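Local coordinates for protein beta-1,3-glucosyltransferase (PDB 5JVV) that belongs to the fungal carbohydrate-active proteins and probably folds as a jelly-roll beta sandwich, at residues 12-17 against 289-294; 168-173 against 221-226; 261-266 against 274-279. One frame throughout, in Å; residues are numbered along the deposited sequence. Where two conformers were deposited one is given.

Interaction 1: 12-17 against 289-294; sequences KDFLDA and WEINYL
Phe-14 on helix 11-16 reaches across to Ile-291 and Leu-294 of strand 289-297. The contact is wholly apolar, and no hydrogen bond crosses it. CG of Phe-14 stands anti to the backbone N (chi1 176°), which carries the ring off the helix to meet the strand. The ring is upright on its stem, with chi2 at 92°. CB and CG form this stem, and the touching begins at the ring carbons of one side. CD1 comes first, 4.1 Å from Leu-294 CB. CE1 of Phe-14 lies nearer to the same Leu-294 CB, at 3.8 Å. That methylene sits at the ring edge, near the ring plane. CE1 of Phe-14 also approaches the branch methyl CG2 of Ile-291, at 4.1 Å. At the tip, CZ of Phe-14 meets CD1 of Ile-291 at 3.8 Å, and this methyl comes in obliquely. Ile-291 thus offers both of its branches to the ring. Each aliphatic side chain crosses Phe-14 at about a right angle.

Ile-291 and Leu-294 are three residues apart, yet both side chains leave the backbone on the helix side. A classic beta bulge explains this: Asn-292 and Tyr-293 both face Asp-89 on strand 84-90. The extra residue shifts the phase of the strand and brings Leu-294 to the inner side.

Other buried groups complete the setting. Phe-14 also touches Val-53, Phe-18 and Phe-243, and Leu-294 touches Leu-241. Phe-243 and Leu-241 belong to strand 240-247 of the second sheet. Helix 11-16 itself links strand 5-9 of one sheet to strand 18-20 of the other. The cluster is part of the apolar filling between the two sheets of what is probably a jelly-roll beta sandwich, here joined by a short crossing helix.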
loop_
_atom_site.group_PDB
_atom_site.type_symbol
_atom_site.label_atom_id
_atom_site.label_comp_id
_atom_site.label_asym_id
_atom_site.label_seq_id
_atom_site.Cartn_x
_atom_site.Cartn_y
_atom_site.Cartn_z
ATOM N N LYS A 12 7.409 -2.817 -18.623
ATOM C CA LYS A 12 6.324 -2.260 -19.431
ATOM C C LYS A 12 5.046 -3.082 -19.317
ATOM O O LYS A 12 3.945 -2.526 -19.317
ATOM C CB LYS A 12 6.745 -2.167 -20.899
ATOM C CG LYS A 12 8.060 -1.451 -21.101
ATOM C CD LYS A 12 8.505 -1.471 -22.559
ATOM C CE LYS A 12 7.684 -0.515 -23.412
ATOM N NZ LYS A 12 8.509 0.097 -24.500
ATOM N N ASP A 13 5.188 -4.402 -19.224
ATOM C CA ASP A 13 4.030 -5.280 -19.083
ATOM C C ASP A 13 3.276 -4.982 -17.797
ATOM O O ASP A 13 2.048 -5.037 -17.757
ATOM C CB ASP A 13 4.454 -6.753 -19.097
ATOM C CG ASP A 13 4.992 -7.195 -20.443
ATOM O OD1 ASP A 13 4.723 -6.517 -21.456
ATOM O OD2 ASP A 13 5.676 -8.239 -20.486
ATOM N N PHE A 14 4.021 -4.665 -16.743
ATOM C CA PHE A 14 3.414 -4.268 -15.484
ATOM C C PHE A 14 2.601 -2.997 -15.710
ATOM O O PHE A 14 1.419 -2.948 -15.387
ATOM C CB PHE A 14 4.504 -4.027 -14.428
ATOM C CG PHE A 14 3.979 -3.514 -13.112
ATOM C CD1 PHE A 14 3.652 -4.391 -12.085
ATOM C CD2 PHE A 14 3.830 -2.142 -12.906
ATOM C CE1 PHE A 14 3.178 -3.914 -10.876
ATOM C CE2 PHE A 14 3.352 -1.659 -11.710
ATOM C CZ PHE A 14 3.037 -2.543 -10.686
ATOM N N LEU A 15 3.230 -1.965 -16.260
ATOM C CA LEU A 15 2.524 -0.709 -16.507
ATOM C C LEU A 15 1.279 -0.902 -17.387
ATOM O O LEU A 15 0.233 -0.288 -17.142
ATOM C CB LEU A 15 3.471 0.320 -17.129
ATOM C CG LEU A 15 4.592 0.824 -16.223
ATOM C CD1 LEU A 15 5.564 1.691 -17.007
ATOM C CD2 LEU A 15 4.019 1.594 -15.026
ATOM N N ASP A 16 1.389 -1.748 -18.405
ATOM C CA ASP A 16 0.264 -2.000 -19.302
ATOM C C ASP A 16 -0.898 -2.709 -18.613
ATOM O O ASP A 16 -2.012 -2.712 -19.129
ATOM C CB ASP A 16 0.712 -2.835 -20.508
ATOM C CG ASP A 16 1.583 -2.060 -21.473
ATOM O OD1 ASP A 16 1.591 -0.814 -21.421
ATOM O OD2 ASP A 16 2.252 -2.701 -22.309
ATOM N N ALA A 17 -0.639 -3.313 -17.454
ATOM C CA ALA A 17 -1.658 -4.090 -16.741
ATOM C C ALA A 17 -2.432 -3.271 -15.716
ATOM O O ALA A 17 -3.243 -3.815 -14.968
ATOM C CB ALA A 17 -1.021 -5.302 -16.075
ATOM N N TRP A 289 7.730 4.438 -5.279
ATOM C CA TRP A 289 7.749 2.979 -5.332
ATOM C C TRP A 289 8.748 2.540 -6.389
ATOM O O TRP A 289 8.835 3.143 -7.465
ATOM C CB TRP A 289 6.377 2.441 -5.751
ATOM C CG TRP A 289 5.273 2.726 -4.809
ATOM C CD1 TRP A 289 4.460 3.821 -4.804
ATOM C CD2 TRP A 289 4.814 1.880 -3.750
ATOM N NE1 TRP A 289 3.535 3.723 -3.794
ATOM C CE2 TRP A 289 3.726 2.533 -3.136
ATOM C CE3 TRP A 289 5.221 0.633 -3.256
ATOM C CZ2 TRP A 289 3.052 1.994 -2.047
ATOM C CZ3 TRP A 289 4.536 0.095 -2.169
ATOM C CH2 TRP A 289 3.466 0.777 -1.581
ATOM N N GLU A 290 9.496 1.479 -6.097
ATOM C CA GLU A 290 10.250 0.793 -7.142
ATOM C C GLU A 290 9.845 -0.656 -7.031
ATOM O O GLU A 290 10.154 -1.332 -6.046
ATOM C CB GLU A 290 11.764 0.953 -7.003
ATOM C CG GLU A 290 12.496 0.298 -8.173
ATOM C CD GLU A 290 13.977 0.621 -8.241
ATOM O OE1 GLU A 290 14.442 1.520 -7.509
ATOM O OE2 GLU A 290 14.677 -0.036 -9.041
ATOM N N ILE A 291 9.117 -1.123 -8.033
ATOM C CA ILE A 291 8.531 -2.452 -7.984
ATOM C C ILE A 291 9.272 -3.367 -8.949
ATOM O O ILE A 291 9.339 -3.097 -10.149
ATOM C CB ILE A 291 7.031 -2.397 -8.341
ATOM C CG1 ILE A 291 6.283 -1.536 -7.316
ATOM C CG2 ILE A 291 6.434 -3.805 -8.416
ATOM C CD1 ILE A 291 4.988 -0.917 -7.838
ATOM N N ASN A 292 9.850 -4.443 -8.425
ATOM C CA ASN A 292 10.537 -5.420 -9.271
ATOM C C ASN A 292 9.565 -6.269 -10.075
ATOM O O ASN A 292 9.701 -6.404 -11.295
ATOM C CB ASN A 292 11.434 -6.330 -8.431
ATOM C CG ASN A 292 12.754 -5.690 -8.109
ATOM O OD1 ASN A 292 13.324 -4.967 -8.933
ATOM N ND2 ASN A 292 13.257 -5.945 -6.909
ATOM N N TYR A 293 8.592 -6.863 -9.394
ATOM C CA TYR A 293 7.572 -7.621 -10.107
ATOM C C TYR A 293 6.324 -7.823 -9.292
ATOM O O TYR A 293 6.330 -7.670 -8.069
ATOM C CB TYR A 293 8.098 -8.987 -10.566
ATOM C CG TYR A 293 8.452 -9.981 -9.473
ATOM C CD1 TYR A 293 7.467 -10.715 -8.804
ATOM C CD2 TYR A 293 9.782 -10.222 -9.146
ATOM C CE1 TYR A 293 7.810 -11.651 -7.826
ATOM C CE2 TYR A 293 10.128 -11.153 -8.180
ATOM C CZ TYR A 293 9.143 -11.860 -7.522
ATOM O OH TYR A 293 9.495 -12.786 -6.559
ATOM N N LEU A 294 5.253 -8.172 -9.997
ATOM C CA LEU A 294 4.006 -8.576 -9.366
ATOM C C LEU A 294 3.579 -9.891 -10.000
ATOM O O LEU A 294 3.390 -9.967 -11.219
ATOM C CB LEU A 294 2.929 -7.504 -9.560
ATOM C CG LEU A 294 1.521 -7.843 -9.067
ATOM C CD1 LEU A 294 1.541 -8.169 -7.585
ATOM C CD2 LEU A 294 0.567 -6.690 -9.359
#

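Interaction 2: 168-173 against 221-226; sequences QGTPGS and TPMGNF
Met-223 points its thioether at Gly-169, Thr-170 and Ser-173, where the chain leaves strand 165-168. The contact lies at the ends of strands from the two sheets of the probable beta sandwich: Met-223 precedes strand 224-226, and its partners follow strand 165-168. Met-223 and Gly-224 form a classic beta bulge facing Leu-197. Residues 170-173 make a type II beta turn, with Pro-171 and Gly-172 at its corners.

The van der Waals contacts centre on Gly-169. The Met-223 chain is extended through its first two torsions and then bends at chi3 (73°), which turns CE back to Gly-169 CA; CG and SD also lie near this carbon. Gly-169 CA is 3.8 Å from Met-223 SD. Met-223 CE is 4.0 Å from the same Gly-169 CA. The methyl also reaches Ser-173, with Met-223 CE 4.1 Å from Ser-173 CB. Beyond the two segments, Met-223 touches Met-131 of one sheet and Phe-199 of the other.

Polar groups meet the sulfur from the turn. Thr-170 N gives a weak hydrogen bond to Met-223 SD, 3.6 Å long but nearly straight, at 165° about the hydrogen. Thr-170 OG1 lies at the same 3.6 Å from Met-223 SD as a plain contact, and the two side chains meet at a slant. The sulfur therefore touches both the amide and the hydroxyl of one residue.

The remaining hydrogen bonds hold the turn. Ser-173 N makes a weak bond to Thr-170 O. The buried hydroxyl of Ser-173 has two partners. It accepts from Asn-129 N outside the turn, and Ser-173 OG donates to Thr-170 O over 2.6 Å, in the carbonyl plane, with a C=O...donor angle of 151°.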
loop_
_atom_site.group_PDB
_atom_site.type_symbol
_atom_site.label_atom_id
_atom_site.label_comp_id
_atom_site.label_asym_id
_atom_site.label_seq_id
_atom_site.Cartn_x
_atom_site.Cartn_y
_atom_site.Cartn_z
ATOM N N GLN A 168 -0.232 -4.297 13.286
ATOM C CA GLN A 168 1.030 -3.587 13.085
ATOM C C GLN A 168 2.141 -4.563 12.716
ATOM O O GLN A 168 2.351 -5.571 13.397
ATOM C CB GLN A 168 1.413 -2.817 14.354
ATOM C CG GLN A 168 2.808 -2.191 14.283
ATOM C CD GLN A 168 3.192 -1.435 15.543
ATOM O OE1 GLN A 168 3.397 -2.031 16.602
ATOM N NE2 GLN A 168 3.302 -0.114 15.429
ATOM N N GLY A 169 2.862 -4.258 11.639
ATOM C CA GLY A 169 3.964 -5.088 11.188
ATOM C C GLY A 169 5.208 -4.934 12.046
ATOM O O GLY A 169 5.261 -4.085 12.930
ATOM N N THR A 170 6.216 -5.755 11.768
ATOM C CA THR A 170 7.442 -5.772 12.554
ATOM C C THR A 170 8.445 -4.720 12.048
ATOM O O THR A 170 8.228 -4.115 10.992
ATOM C CB THR A 170 8.041 -7.184 12.544
ATOM O OG1 THR A 170 8.030 -7.690 11.203
ATOM C CG2 THR A 170 7.220 -8.115 13.429
ATOM N N PRO A 171 9.524 -4.463 12.812
ATOM C CA PRO A 171 10.529 -3.500 12.338
ATOM C C PRO A 171 11.076 -3.797 10.944
ATOM O O PRO A 171 11.333 -4.954 10.594
ATOM C CB PRO A 171 11.646 -3.639 13.370
ATOM C CG PRO A 171 10.930 -3.978 14.627
ATOM C CD PRO A 171 9.743 -4.818 14.229
ATOM N N GLY A 172 11.260 -2.741 10.157
ATOM C CA GLY A 172 11.810 -2.872 8.823
ATOM C C GLY A 172 10.765 -3.118 7.753
ATOM O O GLY A 172 11.102 -3.271 6.577
ATOM N N SER A 173 9.492 -3.130 8.150
ATOM C CA SER A 173 8.430 -3.528 7.231
ATOM C C SER A 173 7.805 -2.370 6.456
ATOM O O SER A 173 6.916 -2.594 5.626
ATOM C CB SER A 173 7.348 -4.319 7.966
ATOM O OG SER A 173 6.733 -3.546 8.986
ATOM N N THR A 221 5.240 -18.235 9.751
ATOM C CA THR A 221 4.135 -17.539 10.408
ATOM C C THR A 221 3.806 -16.246 9.668
ATOM O O THR A 221 4.713 -15.490 9.326
ATOM C CB THR A 221 4.507 -17.215 11.862
ATOM O OG1 THR A 221 4.883 -18.425 12.535
ATOM C CG2 THR A 221 3.331 -16.571 12.592
ATOM N N PRO A 222 2.508 -15.995 9.400
ATOM C CA PRO A 222 2.126 -14.749 8.720
ATOM C C PRO A 222 2.484 -13.535 9.555
ATOM O O PRO A 222 2.535 -13.646 10.786
ATOM C CB PRO A 222 0.596 -14.837 8.653
ATOM C CG PRO A 222 0.287 -16.283 8.747
ATOM C CD PRO A 222 1.350 -16.877 9.636
ATOM N N MET A 223 2.691 -12.386 8.920
ATOM C CA MET A 223 2.849 -11.160 9.689
ATOM C C MET A 223 1.487 -10.635 10.125
ATOM O O MET A 223 1.342 -10.132 11.234
ATOM C CB MET A 223 3.620 -10.096 8.904
ATOM C CG MET A 223 4.047 -8.915 9.763
ATOM S SD MET A 223 5.235 -7.838 8.941
ATOM C CE MET A 223 4.206 -7.008 7.724
ATOM N N GLY A 224 0.490 -10.770 9.253
ATOM C CA GLY A 224 -0.887 -10.453 9.593
ATOM C C GLY A 224 -1.776 -11.641 9.262
ATOM O O GLY A 224 -1.801 -12.102 8.119
ATOM N N ASN A 225 -2.489 -12.157 10.256
ATOM C CA ASN A 225 -3.332 -13.334 10.052
ATOM C C ASN A 225 -4.796 -12.949 10.227
ATOM O O ASN A 225 -5.316 -12.937 11.353
ATOM C CB ASN A 225 -2.930 -14.454 11.019
ATOM C CG ASN A 225 -3.527 -15.806 10.646
ATOM O OD1 ASN A 225 -4.530 -15.887 9.931
ATOM N ND2 ASN A 225 -2.919 -16.881 11.153
ATOM N N PHE A 226 -5.453 -12.612 9.121
ATOM C CA PHE A 226 -6.836 -12.148 9.188
ATOM C C PHE A 226 -7.785 -13.332 9.094
ATOM O O PHE A 226 -8.199 -13.761 8.010
ATOM C CB PHE A 226 -7.120 -11.070 8.138
ATOM C CG PHE A 226 -6.307 -9.815 8.333
ATOM C CD1 PHE A 226 -6.824 -8.736 9.035
ATOM C CD2 PHE A 226 -5.010 -9.735 7.837
ATOM C CE1 PHE A 226 -6.072 -7.576 9.227
ATOM C CE2 PHE A 226 -4.241 -8.593 8.020
ATOM C CZ PHE A 226 -4.776 -7.504 8.722
#

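Interaction 3: 261-266 against 274-279; sequences SCPLTK and IDFVAT
Pro-263 meets the edge of the Phe-276 ring at about a right angle in the tightly packed part of the contact. CG of Pro-263 lies 3.8 Å from Phe-276 CD1, near the ring plane. Pro-263 CD is 3.9 Å from the same Phe-276 CD1 but well out of that plane. Phe-276 is buried and also touches Cys-98 and Tyr-256. Next to Pro-263, Cys-262 forms a disulfide with Cys-98. Segment 261-266 is the loop leading into helix 269-279, and both belong to a peripheral excursion of the probable beta sandwich between strands 240-247 and 289-297. The loop folds back along the helix it precedes.

On the solvent side, polar groups gather round Asp-275. A chi1 of -174° sets the Asp-275 carboxylate opposite its own amide N, out among the loop residues. Thr-265 OG1 donates to Asp-275 OD2 over 2.8 Å, on the anti side and 18° out of the carboxylate plane. Lys-266 crosses Asp-275 at about a right angle, with CE 3.6 Å from Asp-275 CG. Its ammonium stops short of a salt bridge, NZ being 4.4 Å from Asp-275 OD1. A water spans this gap, accepting from Lys-266 NZ and donating to Asp-275 OD1 at 2.7 Å.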
loop_
_atom_site.group_PDB
_atom_site.type_symbol
_atom_site.label_atom_id
_atom_site.label_comp_id
_atom_site.label_asym_id
_atom_site.label_seq_id
_atom_site.Cartn_x
_atom_site.Cartn_y
_atom_site.Cartn_z
ATOM N N SER A 261 7.329 14.091 14.548
ATOM C CA SER A 261 8.375 15.089 14.276
ATOM C C SER A 261 8.026 16.014 13.108
ATOM O O SER A 261 8.894 16.723 12.583
ATOM C CB SER A 261 9.750 14.438 14.055
ATOM O OG SER A 261 10.193 13.761 15.221
ATOM N N CYS A 262 6.757 16.022 12.712
ATOM C CA CYS A 262 6.327 16.874 11.608
ATOM C C CYS A 262 5.874 18.228 12.138
ATOM O O CYS A 262 5.111 18.299 13.098
ATOM C CB CYS A 262 5.214 16.188 10.815
ATOM S SG CYS A 262 5.732 14.647 10.019
ATOM N N PRO A 263 6.364 19.318 11.522
ATOM C CA PRO A 263 6.149 20.658 12.080
ATOM C C PRO A 263 4.739 21.219 11.874
ATOM O O PRO A 263 4.171 21.149 10.770
ATOM C CB PRO A 263 7.166 21.512 11.318
ATOM C CG PRO A 263 7.284 20.848 10.004
ATOM C CD PRO A 263 7.189 19.356 10.300
ATOM N N LEU A 264 4.183 21.770 12.949
ATOM C CA LEU A 264 2.861 22.391 12.917
ATOM C C LEU A 264 3.014 23.886 12.702
ATOM O O LEU A 264 3.440 24.609 13.598
ATOM C CB LEU A 264 2.093 22.098 14.209
ATOM C CG LEU A 264 1.743 20.617 14.376
ATOM C CD1 LEU A 264 1.263 20.318 15.784
ATOM C CD2 LEU A 264 0.687 20.195 13.360
ATOM N N THR A 265 2.662 24.344 11.505
ATOM C CA THR A 265 2.940 25.721 11.089
ATOM C C THR A 265 1.671 26.525 10.811
ATOM O O THR A 265 1.733 27.754 10.678
ATOM C CB THR A 265 3.764 25.734 9.792
ATOM O OG1 THR A 265 3.109 24.912 8.817
ATOM C CG2 THR A 265 5.178 25.181 10.028
ATOM N N LYS A 266 0.534 25.847 10.678
ATOM C CA LYS A 266 -0.695 26.533 10.273
ATOM C C LYS A 266 -1.820 26.289 11.274
ATOM O O LYS A 266 -1.556 25.912 12.420
ATOM C CB LYS A 266 -1.118 26.143 8.849
ATOM C CG LYS A 266 -0.056 26.430 7.758
ATOM C CD LYS A 266 0.089 27.931 7.452
ATOM C CE LYS A 266 1.005 28.123 6.230
ATOM N NZ LYS A 266 1.207 29.563 5.862
ATOM N N ILE A 274 -0.455 20.405 4.469
ATOM C CA ILE A 274 -0.465 20.984 3.126
ATOM C C ILE A 274 0.717 21.933 2.960
ATOM O O ILE A 274 1.398 21.916 1.924
ATOM C CB ILE A 274 -1.806 21.682 2.829
ATOM C CG1 ILE A 274 -2.909 20.634 2.709
ATOM C CG2 ILE A 274 -1.719 22.470 1.524
ATOM C CD1 ILE A 274 -4.325 21.216 2.683
ATOM N N ASP A 275 0.985 22.739 3.985
ATOM C CA ASP A 275 2.152 23.630 3.973
ATOM C C ASP A 275 3.461 22.868 3.710
ATOM O O ASP A 275 4.239 23.254 2.855
ATOM C CB ASP A 275 2.224 24.446 5.277
ATOM C CG ASP A 275 3.322 25.497 5.260
ATOM O OD1 ASP A 275 3.514 26.166 4.222
ATOM O OD2 ASP A 275 4.000 25.665 6.296
ATOM N N PHE A 276 3.679 21.767 4.424
ATOM C CA PHE A 276 4.895 20.982 4.261
ATOM C C PHE A 276 4.978 20.410 2.844
ATOM O O PHE A 276 6.001 20.558 2.154
ATOM C CB PHE A 276 4.912 19.857 5.303
ATOM C CG PHE A 276 6.226 19.136 5.406
ATOM C CD1 PHE A 276 7.105 19.421 6.446
ATOM C CD2 PHE A 276 6.578 18.161 4.480
ATOM C CE1 PHE A 276 8.323 18.746 6.544
ATOM C CE2 PHE A 276 7.785 17.481 4.581
ATOM C CZ PHE A 276 8.661 17.781 5.609
ATOM N N VAL A 277 3.900 19.771 2.399
ATOM C CA VAL A 277 3.904 19.126 1.086
ATOM C C VAL A 277 4.041 20.151 -0.045
ATOM O O VAL A 277 4.781 19.935 -1.007
ATOM C CB VAL A 277 2.650 18.251 0.890
ATOM C CG1 VAL A 277 2.603 17.701 -0.521
ATOM C CG2 VAL A 277 2.638 17.115 1.901
ATOM N N ALA A 278 3.366 21.285 0.085
ATOM C CA ALA A 278 3.442 22.305 -0.955
ATOM C C ALA A 278 4.814 22.961 -1.066
ATOM O O ALA A 278 5.298 23.218 -2.181
ATOM C CB ALA A 278 2.381 23.366 -0.712
ATOM N N THR A 279 5.446 23.231 0.076
ATOM C CA THR A 279 6.620 24.111 0.094
ATOM C C THR A 279 7.976 23.398 0.177
ATOM O O THR A 279 9.024 24.046 0.057
ATOM C CB THR A 279 6.537 25.171 1.228
ATOM O OG1 THR A 279 6.627 24.525 2.507
ATOM C CG2 THR A 279 5.238 25.954 1.140
HETATM O O HOH W 1 3.082 28.819 3.814
#

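How the interactions relate
The three contacts do not touch one another. Interactions 1 and 2 have centres 24 Å apart, with nearest atoms about 9 Å apart. Both reach the same antiparallel sheet, through strands 289-297 and 224-226, and both are buried. Interaction 3 lies at the surface. Its centre is 32 Å from that of interaction 1 and 30 Å from that of interaction 2. Helix 269-279 of interaction 3 is followed in the chain by strand 289-297 of interaction 1. Interaction 1 joins segments near the two ends of the chain and so encloses the other two in sequence. Interaction 2 closes before interaction 3 opens.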